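Local coordinates for iota-carrageenase (Alteromonas sp., PDB 1H80), which hydrolyses the 1,4-beta linkages of iota-carrageenan, a sulfated galactan of red algal cell walls, from within the chain and with inversion of anomeric configuration, at residues A[129-134]-A[155-160]; A[121-126]-A[149-154]. All coordinates share one frame; numbering follows the deposited sequence.

Contact 1. Residues A[129-134]-A[155-160]. With NA (sodium ion), chain H.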
# COMPACT_ATOMS: atom_id res chain seq x y z
N ASP A 129 15.98 6.99 10.21
CA ASP A 129 14.83 6.25 10.72
C ASP A 129 14.31 5.31 9.63
O ASP A 129 13.97 5.75 8.54
CB ASP A 129 13.73 7.23 11.11
CG ASP A 129 12.67 6.62 12.00
OD1 ASP A 129 12.55 5.37 12.04
OD2 ASP A 129 11.94 7.39 12.65
N LYS A 130 14.25 4.01 9.92
CA LYS A 130 13.77 3.05 8.94
C LYS A 130 12.29 2.72 9.12
O LYS A 130 11.67 2.13 8.24
CB LYS A 130 14.59 1.76 8.99
CG LYS A 130 14.32 0.91 10.22
CD LYS A 130 15.02 -0.44 10.11
CE LYS A 130 14.64 -1.34 11.28
NZ LYS A 130 13.17 -1.56 11.34
N ASN A 131 11.73 3.09 10.27
CA ASN A 131 10.32 2.82 10.56
C ASN A 131 9.50 4.07 10.30
O ASN A 131 9.09 4.76 11.23
CB ASN A 131 10.18 2.39 12.01
CG ASN A 131 11.07 1.21 12.35
OD1 ASN A 131 11.02 0.19 11.67
ND2 ASN A 131 11.88 1.35 13.38
N LEU A 132 9.25 4.34 9.02
CA LEU A 132 8.52 5.54 8.63
C LEU A 132 7.35 5.34 7.67
O LEU A 132 7.46 4.61 6.69
CB LEU A 132 9.47 6.53 7.98
CG LEU A 132 10.58 7.18 8.80
CD1 LEU A 132 11.57 7.87 7.87
CD2 LEU A 132 9.96 8.18 9.77
N ALA A 133 6.25 6.02 7.96
CA ALA A 133 5.08 6.01 7.10
C ALA A 133 4.77 7.50 6.93
O ALA A 133 5.10 8.30 7.81
CB ALA A 133 3.91 5.31 7.77
N VAL A 134 4.19 7.88 5.80
CA VAL A 134 3.87 9.28 5.58
C VAL A 134 2.55 9.62 6.29
O VAL A 134 2.47 10.60 7.03
CB VAL A 134 3.75 9.59 4.08
CG1 VAL A 134 3.41 11.06 3.87
CG2 VAL A 134 5.06 9.25 3.39
N THR A 155 12.28 1.99 3.33
CA THR A 155 11.89 2.00 4.73
C THR A 155 10.82 0.96 4.99
O THR A 155 10.17 0.47 4.06
CB THR A 155 11.31 3.36 5.15
OG1 THR A 155 10.15 3.64 4.36
CG2 THR A 155 12.33 4.47 4.96
N ILE A 156 10.65 0.60 6.26
CA ILE A 156 9.62 -0.35 6.65
C ILE A 156 8.31 0.43 6.58
O ILE A 156 8.32 1.66 6.68
CB ILE A 156 9.84 -0.83 8.10
CG1 ILE A 156 11.22 -1.48 8.23
CG2 ILE A 156 8.74 -1.79 8.51
CD1 ILE A 156 11.44 -2.68 7.31
N PHE A 157 7.20 -0.28 6.40
CA PHE A 157 5.86 0.30 6.32
C PHE A 157 5.50 0.94 4.99
O PHE A 157 6.31 1.62 4.37
CB PHE A 157 5.66 1.36 7.41
CG PHE A 157 5.73 0.81 8.80
CD1 PHE A 157 4.73 -0.01 9.29
CD2 PHE A 157 6.82 1.09 9.61
CE1 PHE A 157 4.81 -0.56 10.57
CE2 PHE A 157 6.92 0.55 10.89
CZ PHE A 157 5.91 -0.28 11.37
N ALA A 158 4.26 0.71 4.57
CA ALA A 158 3.76 1.32 3.35
C ALA A 158 3.66 2.79 3.71
O ALA A 158 3.51 3.14 4.88
CB ALA A 158 2.39 0.76 3.00
N SER A 159 3.72 3.66 2.71
CA SER A 159 3.66 5.09 2.96
C SER A 159 2.34 5.60 3.50
O SER A 159 2.32 6.52 4.31
CB SER A 159 4.03 5.85 1.69
OG SER A 159 5.37 5.57 1.34
N ILE A 160 1.24 5.02 3.03
CA ILE A 160 -0.08 5.44 3.49
C ILE A 160 -0.77 4.22 4.07
O ILE A 160 -1.07 3.26 3.37
CB ILE A 160 -0.91 6.04 2.33
CG1 ILE A 160 -0.17 7.25 1.75
CG2 ILE A 160 -2.28 6.46 2.84
CD1 ILE A 160 -0.87 7.93 0.61
NA NA H . 7.85 3.22 4.96
O HOH W 1 7.46 4.51 2.95

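Contact 2. Residues A[121-126]-A[149-154]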
# COMPACT_ATOMS: atom_id res chain seq x y z
N LEU A 121 7.63 17.18 -2.63
CA LEU A 121 8.42 16.02 -2.30
C LEU A 121 8.48 15.68 -0.82
O LEU A 121 8.65 16.56 0.02
CB LEU A 121 9.85 16.23 -2.80
CG LEU A 121 10.85 15.11 -2.51
CD1 LEU A 121 10.54 13.92 -3.38
CD2 LEU A 121 12.26 15.61 -2.79
N VAL A 122 8.30 14.40 -0.51
CA VAL A 122 8.44 13.90 0.85
C VAL A 122 9.73 13.12 0.67
O VAL A 122 9.78 12.17 -0.12
CB VAL A 122 7.31 12.95 1.26
CG1 VAL A 122 7.67 12.25 2.56
CG2 VAL A 122 6.02 13.74 1.43
N ASP A 123 10.78 13.51 1.38
CA ASP A 123 12.08 12.88 1.23
C ASP A 123 12.56 12.08 2.44
O ASP A 123 12.75 12.63 3.52
CB ASP A 123 13.10 13.98 0.88
CG ASP A 123 14.44 13.43 0.44
OD1 ASP A 123 14.55 12.22 0.20
OD2 ASP A 123 15.38 14.25 0.33
N PHE A 124 12.76 10.78 2.24
CA PHE A 124 13.24 9.89 3.30
C PHE A 124 14.69 9.50 3.04
O PHE A 124 15.29 8.78 3.84
CB PHE A 124 12.43 8.59 3.36
CG PHE A 124 11.03 8.75 3.86
CD1 PHE A 124 10.59 9.93 4.44
CD2 PHE A 124 10.14 7.67 3.79
CE1 PHE A 124 9.29 10.04 4.94
CE2 PHE A 124 8.85 7.77 4.28
CZ PHE A 124 8.42 8.96 4.86
N LYS A 125 15.26 9.96 1.93
CA LYS A 125 16.62 9.59 1.55
C LYS A 125 17.72 9.86 2.58
O LYS A 125 18.67 9.08 2.67
CB LYS A 125 17.00 10.25 0.22
CG LYS A 125 16.14 9.80 -0.95
CD LYS A 125 16.75 10.18 -2.30
CE LYS A 125 16.97 11.68 -2.44
NZ LYS A 125 15.70 12.46 -2.34
N ASP A 126 17.61 10.94 3.34
CA ASP A 126 18.64 11.25 4.33
C ASP A 126 18.25 10.90 5.76
O ASP A 126 18.94 11.27 6.72
CB ASP A 126 19.01 12.74 4.26
CG ASP A 126 19.43 13.17 2.87
OD1 ASP A 126 20.33 12.52 2.29
OD2 ASP A 126 18.86 14.15 2.35
N THR A 149 5.31 13.35 -4.31
CA THR A 149 6.22 12.26 -4.61
C THR A 149 6.90 11.90 -3.31
O THR A 149 7.21 12.77 -2.50
CB THR A 149 7.28 12.69 -5.64
OG1 THR A 149 6.63 13.00 -6.89
CG2 THR A 149 8.29 11.58 -5.87
N ILE A 150 7.12 10.61 -3.11
CA ILE A 150 7.79 10.14 -1.91
C ILE A 150 9.09 9.48 -2.33
O ILE A 150 9.08 8.46 -3.01
CB ILE A 150 6.93 9.08 -1.18
CG1 ILE A 150 5.56 9.67 -0.85
CG2 ILE A 150 7.65 8.62 0.08
CD1 ILE A 150 4.55 8.64 -0.40
N ASP A 151 10.21 10.09 -1.96
CA ASP A 151 11.52 9.53 -2.26
C ASP A 151 11.84 8.65 -1.06
O ASP A 151 12.36 9.12 -0.04
CB ASP A 151 12.57 10.63 -2.41
CG ASP A 151 12.76 11.05 -3.85
OD1 ASP A 151 11.92 10.71 -4.71
OD2 ASP A 151 13.76 11.75 -4.13
N ASP A 152 11.52 7.37 -1.19
CA ASP A 152 11.73 6.41 -0.12
C ASP A 152 13.18 5.93 -0.14
O ASP A 152 13.95 6.25 -1.04
CB ASP A 152 10.80 5.22 -0.32
CG ASP A 152 10.48 4.48 0.96
OD1 ASP A 152 11.21 4.65 1.97
OD2 ASP A 152 9.49 3.72 0.96
N ASN A 153 13.54 5.17 0.89
CA ASN A 153 14.87 4.59 1.00
C ASN A 153 14.66 3.21 1.59
O ASN A 153 15.28 2.82 2.58
CB ASN A 153 15.74 5.44 1.92
CG ASN A 153 17.17 4.95 1.98
OD1 ASN A 153 17.75 4.58 0.95
ND2 ASN A 153 17.75 4.94 3.17
N LYS A 154 13.76 2.47 0.95
CA LYS A 154 13.40 1.12 1.37
C LYS A 154 13.10 1.05 2.86
O LYS A 154 13.58 0.17 3.57
CB LYS A 154 14.52 0.14 1.01
CG LYS A 154 14.70 -0.04 -0.49
CD LYS A 154 15.52 -1.29 -0.80
CE LYS A 154 15.72 -1.47 -2.30
NZ LYS A 154 16.57 -0.39 -2.86
O HOH W 2 16.65 6.76 4.84

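Contact 1. Residues A[129-134]-A[155-160]
With its hydroxyl turned in between its own backbone N and carbonyl carbon (chi1 60°), Thr155 presents OG1 to a sodium ion shared with Leu132, while Phe157, its CG anti to the carbonyl carbon (chi1 -63°), lays one ring edge along Asn131. The site lies in the parallel beta-helix, where the loop leading into strand 160-167 runs beside the start of strand 132-141, the strand on which 160-167 stacks. Sodium is held by Leu132 O at 2.2 Å, by Thr155 OG1, Ile156 O and Phe157 O, and by a water; Asp152 OD1 is hydrogen-bonded to the same threonine hydroxyl. The ion draws two carbonyl oxygens together, Leu132 O and Ile156 O being 3.1 Å apart, a spacing that would probably be unfavourable without the metal. Two backbone bonds flank it: Ile156 N gives to Lys130 O at 2.7 Å, and Val134 N, in a more bent bond, to Ser159 O at 2.8 Å. Beside the first, Lys130 runs alongside Ile156, NZ lying 3.7 Å from CG1, and bends at its last torsion to give a bond to Asn131 OD1. Asn131 CB meets Phe157 CE2 in the plane of the ring, and Ile156 CG2 sits over one ring face. With an alanine here in place of Asn131, Lys130 NZ would probably lose the side-chain oxygen that holds it, leaving the lysine chain freer to swing off Ile156. Ser159 OG, also hydrogen-bonded to Gln184, accepts from the sodium-bound water, whose O lies 2.8 Å from OG.

Contact 2. Residues A[121-126]-A[149-154]
Lys125 NZ binds two carboxylates at once, Asp151 OD2 at 2.7 Å across the contact and Asp123 OD1 at 2.8 Å within its own segment. On Asp151 it uses the anti lone pair, away from the other oxygen. Asp123 OD1 is instead approached from above its plane, and from the opposite face comes the backbone N of Lys125, closing an Asx turn. The lysine chain folds back through its last two torsions to place its ammonium group between the acids, which stand with their planes 84° apart; its charge probably offsets the repulsion of their oxygens. Leu121 CD1 packs against Asp151 CG at 3.7 Å, and Asn185 takes the remaining oxygen, OD1, of this aspartate.

The two acids are positioned by the parallel strands 121-123 and 149-151, and Lys125 by the turn that follows the first. Val122 N gives to Thr149 O, Asp151 N to Val122 O, and Phe124 N to Asp151 O, each over 2.8 Å. Beyond the last bond the chains turn, and Asp152 OD1 meets Phe124 CD2 at the ring edge while accepting from Asn153 N. Further out, a water bridges Phe124 O and Asn153 ND2. Val122 and Ile150 point to the other side of the sheet from the acids, into an interior where both also pack on Val134. In-register parallel strands from successive coils, with like residues stacked inside and a turn after each strand, are the hallmark of the right-handed parallel beta-helix.

Contacts 1 and 2 join the same two neighbouring coils at successive places along the chain path, their centres about 10 Å apart. Between them lies a shared apolar interior: Ser159 CB rests 3.5 Å from Ile150 CD1, Val134 CG2 lies 3.7 Å from Phe124 CZ, and Leu132 CB is 3.9 Å from Phe124 CE2. The segments 149-154 and 155-160 are continuous, so the turn that ends the strand pairing of contact 2 leads straight into the sodium site of contact 1. Asp152, which belongs to contact 2, is a second-shell residue of the metal of contact 1, its side chain about 4 Å from the sodium ion at the nearest atoms.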